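Local atomic coordinates of GntR family transcriptional regulator (Streptococcus agalactiae, PDB entry 7B5U), a protein that binds the second messenger c-di-AMP through its dimeric RCK_C domain and, as a GntR-family transcriptional regulator, probably controls genes by binding DNA. Residues H16-G22 / P49-Q55; T33-H39 / D57-V62. All blocks are in the same frame, centred on the assembly; numbering follows the deposited sequence.

Contact 1. Residues H16-G22 / P49-Q55; sequences HLGKSIG and PFSVIEQ. With 2BA ((2R,3R,3aS,5R,7aR,9R,10R,10aS,12R,14aR)-2,9-bis(6-amino-9H-purin-9-yl)octahydro-2H,7H-difuro[3,2-d:3',2'-j][1,3,7,9,2,8 ]tetraoxadiphosphacyclododecine-3,5,10,12-tetrol 5,12-dioxide), chain C.
Ile21 and Ser51 meet at the close-packed, ligand-side end. Ile21 N gives its hydrogen to Ser51 O, 2.9 Å away. One residue on, Gly22 N reaches Pro49 O at 2.8 Å. The bare CA of Gly22 lets the backbone come close, with Pro49 CB 3.8 Å from Gly22 CA. Ser20 caps the helix that starts at Ile21 by bonding Glu23 N. Ile21 and Ile53 cross at about a right angle, with Ile21 CG1 4.1 Å from Ile53 CD1. With CG2 anti to the backbone N, Ile21 sets this methyl 3.3 Å from C41 of the c-di-AMP adenine. Pro49 CG touches the phosphate oxygen O2P1.

The other end is looser and more open to solvent. Gly18 N still bonds Ile53 O at 2.8 Å. Leu17 CD1 lies across the Gln55 chain, from CB to NE2, and is 3.6 Å from Gln55 NE2, whose polar partner is Asp13.

Strands 19-20 and 52-53 form a small antiparallel pair. Ile21, Gly22 and Pro49 at its end line the c-di-AMP pocket. Helix 21-24 covers Ile53 through Leu24. Strand 33-39 receives Ile21 on Ile34 and Ile37.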
loop_
_atom_site.group_PDB
_atom_site.type_symbol
_atom_site.label_atom_id
_atom_site.label_comp_id
_atom_site.label_asym_id
_atom_site.label_seq_id
_atom_site.Cartn_x
_atom_site.Cartn_y
_atom_site.Cartn_z
ATOM N N HIS A 16 -8.077 11.482 13.503
ATOM C CA HIS A 16 -7.680 11.115 12.157
ATOM C C HIS A 16 -8.863 10.853 11.233
ATOM O O HIS A 16 -8.674 10.793 10.014
ATOM C CB HIS A 16 -6.727 9.921 12.220
ATOM C CG HIS A 16 -5.536 10.157 13.095
ATOM N ND1 HIS A 16 -4.699 11.241 12.947
ATOM C CD2 HIS A 16 -5.051 9.452 14.145
ATOM C CE1 HIS A 16 -3.748 11.191 13.864
ATOM N NE2 HIS A 16 -3.945 10.117 14.605
ATOM N N LEU A 17 -10.079 10.740 11.763
ATOM C CA LEU A 17 -11.228 10.457 10.920
ATOM C C LEU A 17 -11.659 11.706 10.168
ATOM O O LEU A 17 -11.475 12.836 10.623
ATOM C CB LEU A 17 -12.376 9.887 11.747
ATOM C CG LEU A 17 -12.072 8.553 12.422
ATOM C CD1 LEU A 17 -13.220 8.172 13.354
ATOM C CD2 LEU A 17 -11.818 7.481 11.370
ATOM N N GLY A 18 -12.238 11.492 8.995
ATOM C CA GLY A 18 -12.606 12.605 8.148
ATOM C C GLY A 18 -11.446 13.229 7.408
ATOM O O GLY A 18 -11.602 14.313 6.831
ATOM N N LYS A 19 -10.284 12.595 7.425
ATOM C CA LYS A 19 -9.108 13.042 6.701
ATOM C C LYS A 19 -8.762 12.057 5.593
ATOM O O LYS A 19 -9.127 10.877 5.637
ATOM C CB LYS A 19 -7.924 13.189 7.659
ATOM C CG LYS A 19 -8.148 14.224 8.755
ATOM C CD LYS A 19 -6.861 14.974 9.051
ATOM C CE LYS A 19 -7.023 15.968 10.189
ATOM N NZ LYS A 19 -6.791 15.334 11.514
ATOM N N SER A 20 -8.045 12.562 4.597
ATOM C CA SER A 20 -7.570 11.715 3.520
ATOM C C SER A 20 -6.294 10.986 3.936
ATOM O O SER A 20 -5.553 11.415 4.822
ATOM C CB SER A 20 -7.287 12.552 2.274
ATOM O OG SER A 20 -6.135 13.351 2.462
ATOM N N ILE A 21 -6.018 9.889 3.229
ATOM C CA ILE A 21 -4.810 9.107 3.492
ATOM C C ILE A 21 -3.562 9.963 3.323
ATOM O O ILE A 21 -2.598 9.842 4.093
ATOM C CB ILE A 21 -4.785 7.860 2.588
ATOM C CG1 ILE A 21 -5.908 6.896 2.979
ATOM C CG2 ILE A 21 -3.430 7.183 2.620
ATOM C CD1 ILE A 21 -6.020 5.683 2.054
ATOM N N GLY A 22 -3.561 10.838 2.319
ATOM C CA GLY A 22 -2.424 11.715 2.101
ATOM C C GLY A 22 -2.258 12.770 3.181
ATOM O O GLY A 22 -1.133 13.086 3.579
ATOM N N PRO A 49 -3.958 8.807 -2.194
ATOM C CA PRO A 49 -3.885 9.794 -1.109
ATOM C C PRO A 49 -5.160 10.582 -0.891
ATOM O O PRO A 49 -5.288 11.233 0.156
ATOM C CB PRO A 49 -2.764 10.728 -1.582
ATOM C CG PRO A 49 -2.877 10.678 -3.091
ATOM C CD PRO A 49 -3.206 9.236 -3.382
ATOM N N PHE A 50 -6.088 10.572 -1.843
ATOM C CA PHE A 50 -7.288 11.385 -1.744
ATOM C C PHE A 50 -8.469 10.634 -1.144
ATOM O O PHE A 50 -9.494 11.258 -0.846
ATOM C CB PHE A 50 -7.628 11.972 -3.111
ATOM C CG PHE A 50 -6.462 12.656 -3.758
ATOM C CD1 PHE A 50 -5.799 13.692 -3.106
ATOM C CD2 PHE A 50 -6.006 12.255 -4.999
ATOM C CE1 PHE A 50 -4.710 14.323 -3.694
ATOM C CE2 PHE A 50 -4.920 12.882 -5.596
ATOM C CZ PHE A 50 -4.269 13.913 -4.944
ATOM N N SER A 51 -8.351 9.322 -0.956
ATOM C CA SER A 51 -9.394 8.563 -0.284
ATOM C C SER A 51 -9.467 8.972 1.178
ATOM O O SER A 51 -8.440 9.181 1.832
ATOM C CB SER A 51 -9.100 7.070 -0.409
ATOM O OG SER A 51 -9.360 6.600 -1.722
ATOM N N VAL A 52 -10.690 9.105 1.689
ATOM C CA VAL A 52 -10.934 9.578 3.049
ATOM C C VAL A 52 -11.297 8.399 3.941
ATOM O O VAL A 52 -11.948 7.444 3.503
ATOM C CB VAL A 52 -12.046 10.649 3.053
ATOM C CG1 VAL A 52 -12.324 11.176 4.462
ATOM C CG2 VAL A 52 -11.660 11.797 2.140
ATOM N N ILE A 53 -10.842 8.445 5.184
ATOM C CA ILE A 53 -11.179 7.422 6.160
ATOM C C ILE A 53 -12.254 7.979 7.084
ATOM O O ILE A 53 -12.053 8.997 7.752
ATOM C CB ILE A 53 -9.938 6.947 6.926
ATOM C CG1 ILE A 53 -8.913 6.373 5.946
ATOM C CG2 ILE A 53 -10.324 5.903 7.966
ATOM C CD1 ILE A 53 -7.585 6.028 6.580
ATOM N N GLU A 54 -13.409 7.307 7.117
ATOM C CA GLU A 54 -14.557 7.737 7.908
ATOM C C GLU A 54 -14.861 6.729 9.005
ATOM O O GLU A 54 -14.476 5.561 8.924
ATOM C CB GLU A 54 -15.804 7.866 7.029
ATOM C CG GLU A 54 -15.584 8.502 5.668
ATOM C CD GLU A 54 -15.601 10.009 5.710
ATOM O OE1 GLU A 54 -15.432 10.574 6.813
ATOM O OE2 GLU A 54 -15.787 10.628 4.636
ATOM N N GLN A 55 -15.582 7.183 10.023
ATOM C CA GLN A 55 -15.834 6.313 11.161
ATOM C C GLN A 55 -16.639 5.093 10.731
ATOM O O GLN A 55 -17.610 5.198 9.978
ATOM C CB GLN A 55 -16.561 7.057 12.276
ATOM C CG GLN A 55 -16.562 6.251 13.568
ATOM C CD GLN A 55 -16.972 7.087 14.759
ATOM O OE1 GLN A 55 -18.151 7.415 14.934
ATOM N NE2 GLN A 55 -16.006 7.443 15.595
HETATM P P 2BA C . 5.121 8.490 0.930
HETATM O O1P 2BA C . 5.005 7.161 1.576
HETATM O O2P 2BA C . 6.312 9.323 1.265
HETATM O "O5'" 2BA C . 5.005 8.256 -0.672
HETATM C "C5'" 2BA C . 5.285 9.324 -1.549
HETATM C "C4'" 2BA C . 4.770 8.909 -2.957
HETATM O "O4'" 2BA C . 5.464 7.853 -3.381
HETATM C "C3'" 2BA C . 3.267 8.533 -2.946
HETATM O "O3'" 2BA C . 2.525 9.683 -3.133
HETATM C "C2'" 2BA C . 3.239 7.492 -4.093
HETATM O "O2'" 2BA C . 3.043 8.163 -5.410
HETATM C "C1'" 2BA C . 4.422 6.853 -4.009
HETATM N N9 2BA C . 4.423 5.642 -3.194
HETATM C C8 2BA C . 4.963 5.542 -1.952
HETATM N N7 2BA C . 4.765 4.286 -1.505
HETATM C C5 2BA C . 4.086 3.639 -2.486
HETATM C C6 2BA C . 3.612 2.363 -2.628
HETATM N N6 2BA C . 3.741 1.339 -1.639
HETATM N N1 2BA C . 2.988 2.010 -3.752
HETATM C C2 2BA C . 2.790 2.907 -4.754
HETATM N N3 2BA C . 3.262 4.160 -4.659
HETATM C C4 2BA C . 3.889 4.478 -3.509
HETATM P P1 2BA C . 0.923 9.731 -2.745
HETATM O O1P1 2BA C . 0.195 8.554 -3.295
HETATM O O2P1 2BA C . 0.428 11.070 -3.174
HETATM O "O5'1" 2BA C . 0.907 9.578 -1.120
HETATM C "C5'1" 2BA C . 1.370 10.653 -0.327
HETATM C "C4'1" 2BA C . 1.543 10.103 1.127
HETATM O "O4'1" 2BA C . 0.373 9.686 1.599
HETATM C "C3'1" 2BA C . 2.529 8.910 1.162
HETATM O "O3'1" 2BA C . 3.808 9.420 1.298
HETATM C "C2'1" 2BA C . 1.958 8.120 2.368
HETATM O "O2'1" 2BA C . 2.545 8.630 3.649
HETATM C "C1'1" 2BA C . 0.623 8.311 2.320
HETATM N N91 2BA C . -0.132 7.318 1.562
HETATM C C81 2BA C . -0.659 7.439 0.316
HETATM N N71 2BA C . -1.249 6.282 -0.034
HETATM C C51 2BA C . -1.052 5.437 1.006
HETATM C C61 2BA C . -1.393 4.119 1.257
HETATM N N61 2BA C . -2.140 3.342 0.316
HETATM N N11 2BA C . -1.073 3.559 2.404
HETATM C C21 2BA C . -0.365 4.251 3.326
HETATM N N31 2BA C . -0.013 5.528 3.146
HETATM C C41 2BA C . -0.356 6.078 1.968
#

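Contact 2. Residues T33-H39 / D57-V62; sequences TIVAIEH and DHIFFV. With 2BA ((2R,3R,3aS,5R,7aR,9R,10R,10aS,12R,14aR)-2,9-bis(6-amino-9H-purin-9-yl)octahydro-2H,7H-difuro[3,2-d:3',2'-j][1,3,7,9,2,8 ]tetraoxadiphosphacyclododecine-3,5,10,12-tetrol 5,12-dioxide), chain C.
Thr33 and Val62 open an antiparallel ladder between the two central strands of the RCK_C domain's four-stranded sheet. Val62 N bonds Thr33 O at 2.9 Å, and Thr33 N returns a bond to Val62 O. A classic beta bulge follows. Val35 and Ala36 both face Phe60, so Phe60 O takes two N-H groups: Val35 N at 2.8 Å and, weakly, Ala36 N. Phe60 N bonds back to Ala36 O. Regular pairing continues from there through Ile37 and Ile59 to Glu38 and His58, which exchange bonds in both directions.

Ile34 sits at a non-hydrogen-bonded position opposite Phe61, so its N and O are turned away from strand 58-62. The c-di-AMP adenine takes both. Ile34 N bonds ring nitrogen N11 at 2.9 Å, and the amino group N61 bonds Ile34 O at the same length. This donor-acceptor pair is consistent with recognition of adenine.

Ile34 and Ile59 share a face, with Ile34 CG1 3.7 Å from Ile59 CG2. At the bulge, Val35 CG2 packs on Phe60 CB. Thr33 OG1 bonds Ser46 OG of the second subunit. Glu38 OE1 lies 3.5 Å above one face of the His58 ring, offset toward its rim. His58 ND1 is bonded to Glu7.

Asp57 is held by both carboxylate oxygens. OD2 accepts from Glu54 N. His39 CG is anti to the backbone N (chi1 176°), which carries ND1 to Asp57. OD1 accepts from His39 ND1 at 2.6 Å, on the syn side and in the plane of the imidazole, with ring and carboxylate planes 81° apart.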
loop_
_atom_site.group_PDB
_atom_site.type_symbol
_atom_site.label_atom_id
_atom_site.label_comp_id
_atom_site.label_asym_id
_atom_site.label_seq_id
_atom_site.Cartn_x
_atom_site.Cartn_y
_atom_site.Cartn_z
ATOM N N THR A 33 0.891 0.066 4.730
ATOM C CA THR A 33 0.477 0.367 3.364
ATOM C C THR A 33 -0.965 -0.098 3.212
ATOM O O THR A 33 -1.246 -1.306 3.278
ATOM C CB THR A 33 1.382 -0.321 2.346
ATOM O OG1 THR A 33 2.733 0.128 2.527
ATOM C CG2 THR A 33 0.952 0.007 0.924
ATOM N N ILE A 34 -1.879 0.859 3.046
ATOM C CA ILE A 34 -3.300 0.545 2.917
ATOM C C ILE A 34 -3.579 0.008 1.518
ATOM O O ILE A 34 -3.231 0.641 0.513
ATOM C CB ILE A 34 -4.163 1.781 3.222
ATOM C CG1 ILE A 34 -3.973 2.235 4.678
ATOM C CG2 ILE A 34 -5.621 1.492 2.893
ATOM C CD1 ILE A 34 -4.631 3.575 4.989
ATOM N N VAL A 35 -4.200 -1.172 1.451
ATOM C CA VAL A 35 -4.526 -1.798 0.174
ATOM C C VAL A 35 -5.973 -1.572 -0.226
ATOM O O VAL A 35 -6.293 -1.611 -1.415
ATOM C CB VAL A 35 -4.169 -3.295 0.148
ATOM C CG1 VAL A 35 -2.694 -3.466 0.325
ATOM C CG2 VAL A 35 -4.932 -4.081 1.199
ATOM N N ALA A 36 -6.854 -1.352 0.750
ATOM C CA ALA A 36 -8.256 -1.121 0.438
ATOM C C ALA A 36 -8.947 -0.463 1.622
ATOM O O ALA A 36 -8.538 -0.638 2.770
ATOM C CB ALA A 36 -8.986 -2.425 0.100
ATOM N N ILE A 37 -10.008 0.288 1.318
ATOM C CA ILE A 37 -10.934 0.811 2.314
ATOM C C ILE A 37 -12.308 0.245 2.004
ATOM O O ILE A 37 -12.751 0.273 0.849
ATOM C CB ILE A 37 -11.001 2.349 2.296
ATOM C CG1 ILE A 37 -9.637 2.963 2.580
ATOM C CG2 ILE A 37 -12.041 2.844 3.303
ATOM C CD1 ILE A 37 -9.561 4.412 2.186
ATOM N N GLU A 38 -12.990 -0.242 3.031
ATOM C CA GLU A 38 -14.389 -0.612 2.899
ATOM C C GLU A 38 -15.213 0.472 3.574
ATOM O O GLU A 38 -15.002 0.771 4.759
ATOM C CB GLU A 38 -14.681 -1.967 3.535
ATOM C CG GLU A 38 -16.095 -2.432 3.256
ATOM C CD GLU A 38 -16.456 -3.686 4.017
ATOM O OE1 GLU A 38 -15.563 -4.270 4.675
ATOM O OE2 GLU A 38 -17.634 -4.093 3.953
ATOM N N HIS A 39 -16.135 1.066 2.820
ATOM C CA HIS A 39 -16.948 2.180 3.288
ATOM C C HIS A 39 -18.377 1.919 2.846
ATOM O O HIS A 39 -18.626 1.741 1.650
ATOM C CB HIS A 39 -16.426 3.467 2.653
ATOM C CG HIS A 39 -17.246 4.671 2.976
ATOM N ND1 HIS A 39 -17.361 5.172 4.256
ATOM C CD2 HIS A 39 -18.003 5.472 2.189
ATOM C CE1 HIS A 39 -18.143 6.236 4.240
ATOM N NE2 HIS A 39 -18.545 6.437 2.998
ATOM N N ASP A 57 -15.423 2.662 8.901
ATOM C CA ASP A 57 -14.813 2.019 7.748
ATOM C C ASP A 57 -13.898 0.877 8.190
ATOM O O ASP A 57 -13.388 0.848 9.314
ATOM C CB ASP A 57 -13.972 3.025 6.964
ATOM C CG ASP A 57 -14.806 4.034 6.200
ATOM O OD1 ASP A 57 -16.047 3.921 6.183
ATOM O OD2 ASP A 57 -14.202 4.945 5.588
ATOM N N HIS A 58 -13.679 -0.071 7.279
ATOM C CA HIS A 58 -12.672 -1.106 7.478
ATOM C C HIS A 58 -11.449 -0.738 6.652
ATOM O O HIS A 58 -11.562 -0.472 5.448
ATOM C CB HIS A 58 -13.176 -2.480 7.034
ATOM C CG HIS A 58 -14.401 -2.957 7.749
ATOM N ND1 HIS A 58 -14.570 -4.280 8.099
ATOM C CD2 HIS A 58 -15.517 -2.312 8.166
ATOM C CE1 HIS A 58 -15.735 -4.428 8.703
ATOM N NE2 HIS A 58 -16.329 -3.248 8.761
ATOM N N ILE A 59 -10.285 -0.710 7.296
ATOM C CA ILE A 59 -9.016 -0.432 6.631
ATOM C C ILE A 59 -8.258 -1.747 6.518
ATOM O O ILE A 59 -8.015 -2.420 7.527
ATOM C CB ILE A 59 -8.166 0.590 7.403
ATOM C CG1 ILE A 59 -8.941 1.864 7.745
ATOM C CG2 ILE A 59 -6.862 0.891 6.646
ATOM C CD1 ILE A 59 -8.104 2.842 8.538
ATOM N N PHE A 60 -7.875 -2.101 5.295
ATOM C CA PHE A 60 -7.068 -3.283 5.012
ATOM C C PHE A 60 -5.659 -2.810 4.673
ATOM O O PHE A 60 -5.497 -1.945 3.812
ATOM C CB PHE A 60 -7.665 -4.054 3.827
ATOM C CG PHE A 60 -9.028 -4.629 4.114
ATOM C CD1 PHE A 60 -10.167 -3.849 3.986
ATOM C CD2 PHE A 60 -9.170 -5.947 4.518
ATOM C CE1 PHE A 60 -11.423 -4.373 4.274
ATOM C CE2 PHE A 60 -10.429 -6.472 4.799
ATOM C CZ PHE A 60 -11.552 -5.683 4.672
ATOM N N PHE A 61 -4.645 -3.362 5.336
ATOM C CA PHE A 61 -3.288 -2.860 5.158
ATOM C C PHE A 61 -2.278 -3.984 5.351
ATOM O O PHE A 61 -2.536 -4.953 6.074
ATOM C CB PHE A 61 -2.974 -1.701 6.117
ATOM C CG PHE A 61 -3.063 -2.071 7.572
ATOM C CD1 PHE A 61 -1.941 -2.478 8.266
ATOM C CD2 PHE A 61 -4.273 -1.980 8.256
ATOM C CE1 PHE A 61 -2.021 -2.817 9.618
ATOM C CE2 PHE A 61 -4.352 -2.319 9.597
ATOM C CZ PHE A 61 -3.230 -2.722 10.279
ATOM N N VAL A 62 -1.122 -3.849 4.695
ATOM C CA VAL A 62 -0.023 -4.783 4.865
ATOM C C VAL A 62 1.018 -4.190 5.801
ATOM O O VAL A 62 1.148 -2.971 5.957
ATOM C CB VAL A 62 0.605 -5.264 3.536
ATOM C CG1 VAL A 62 -0.424 -6.017 2.713
ATOM C CG2 VAL A 62 1.226 -4.104 2.757
HETATM P P 2BA C . 5.121 8.490 0.930
HETATM O O1P 2BA C . 5.005 7.161 1.576
HETATM O O2P 2BA C . 6.312 9.323 1.265
HETATM O "O5'" 2BA C . 5.005 8.256 -0.672
HETATM C "C5'" 2BA C . 5.285 9.324 -1.549
HETATM C "C4'" 2BA C . 4.770 8.909 -2.957
HETATM O "O4'" 2BA C . 5.464 7.853 -3.381
HETATM C "C3'" 2BA C . 3.267 8.533 -2.946
HETATM O "O3'" 2BA C . 2.525 9.683 -3.133
HETATM C "C2'" 2BA C . 3.239 7.492 -4.093
HETATM O "O2'" 2BA C . 3.043 8.163 -5.410
HETATM C "C1'" 2BA C . 4.422 6.853 -4.009
HETATM N N9 2BA C . 4.423 5.642 -3.194
HETATM C C8 2BA C . 4.963 5.542 -1.952
HETATM N N7 2BA C . 4.765 4.286 -1.505
HETATM C C5 2BA C . 4.086 3.639 -2.486
HETATM C C6 2BA C . 3.612 2.363 -2.628
HETATM N N6 2BA C . 3.741 1.339 -1.639
HETATM N N1 2BA C . 2.988 2.010 -3.752
HETATM C C2 2BA C . 2.790 2.907 -4.754
HETATM N N3 2BA C . 3.262 4.160 -4.659
HETATM C C4 2BA C . 3.889 4.478 -3.509
HETATM P P1 2BA C . 0.923 9.731 -2.745
HETATM O O1P1 2BA C . 0.195 8.554 -3.295
HETATM O O2P1 2BA C . 0.428 11.070 -3.174
HETATM O "O5'1" 2BA C . 0.907 9.578 -1.120
HETATM C "C5'1" 2BA C . 1.370 10.653 -0.327
HETATM C "C4'1" 2BA C . 1.543 10.103 1.127
HETATM O "O4'1" 2BA C . 0.373 9.686 1.599
HETATM C "C3'1" 2BA C . 2.529 8.910 1.162
HETATM O "O3'1" 2BA C . 3.808 9.420 1.298
HETATM C "C2'1" 2BA C . 1.958 8.120 2.368
HETATM O "O2'1" 2BA C . 2.545 8.630 3.649
HETATM C "C1'1" 2BA C . 0.623 8.311 2.320
HETATM N N91 2BA C . -0.132 7.318 1.562
HETATM C C81 2BA C . -0.659 7.439 0.316
HETATM N N71 2BA C . -1.249 6.282 -0.034
HETATM C C51 2BA C . -1.052 5.437 1.006
HETATM C C61 2BA C . -1.393 4.119 1.257
HETATM N N61 2BA C . -2.140 3.342 0.316
HETATM N N11 2BA C . -1.073 3.559 2.404
HETATM C C21 2BA C . -0.365 4.251 3.326
HETATM N N31 2BA C . -0.013 5.528 3.146
HETATM C C41 2BA C . -0.356 6.078 1.968
#

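The two contacts alternate along the chain: 16-22, 33-39, 49-55, then 57-62. Both lie in the TrkA-C domain, and their centres are 11 Å apart. Contact 2 joins the middle strands of the main sheet. Contact 1 is a separate two-stranded piece stacked against one face of it. Ile21 and Ser51 of contact 1 touch Ile37 of contact 2, and Ile53 touches Ile59, so they share one apolar core. Glu54 also packs on His39. Both contacts reach the same c-di-AMP and the second subunit. Contact 1 brings apolar surface to the ligand and contact 2 brings backbone bonds. The pocket lies between the two subunits, both of which bond the ligand.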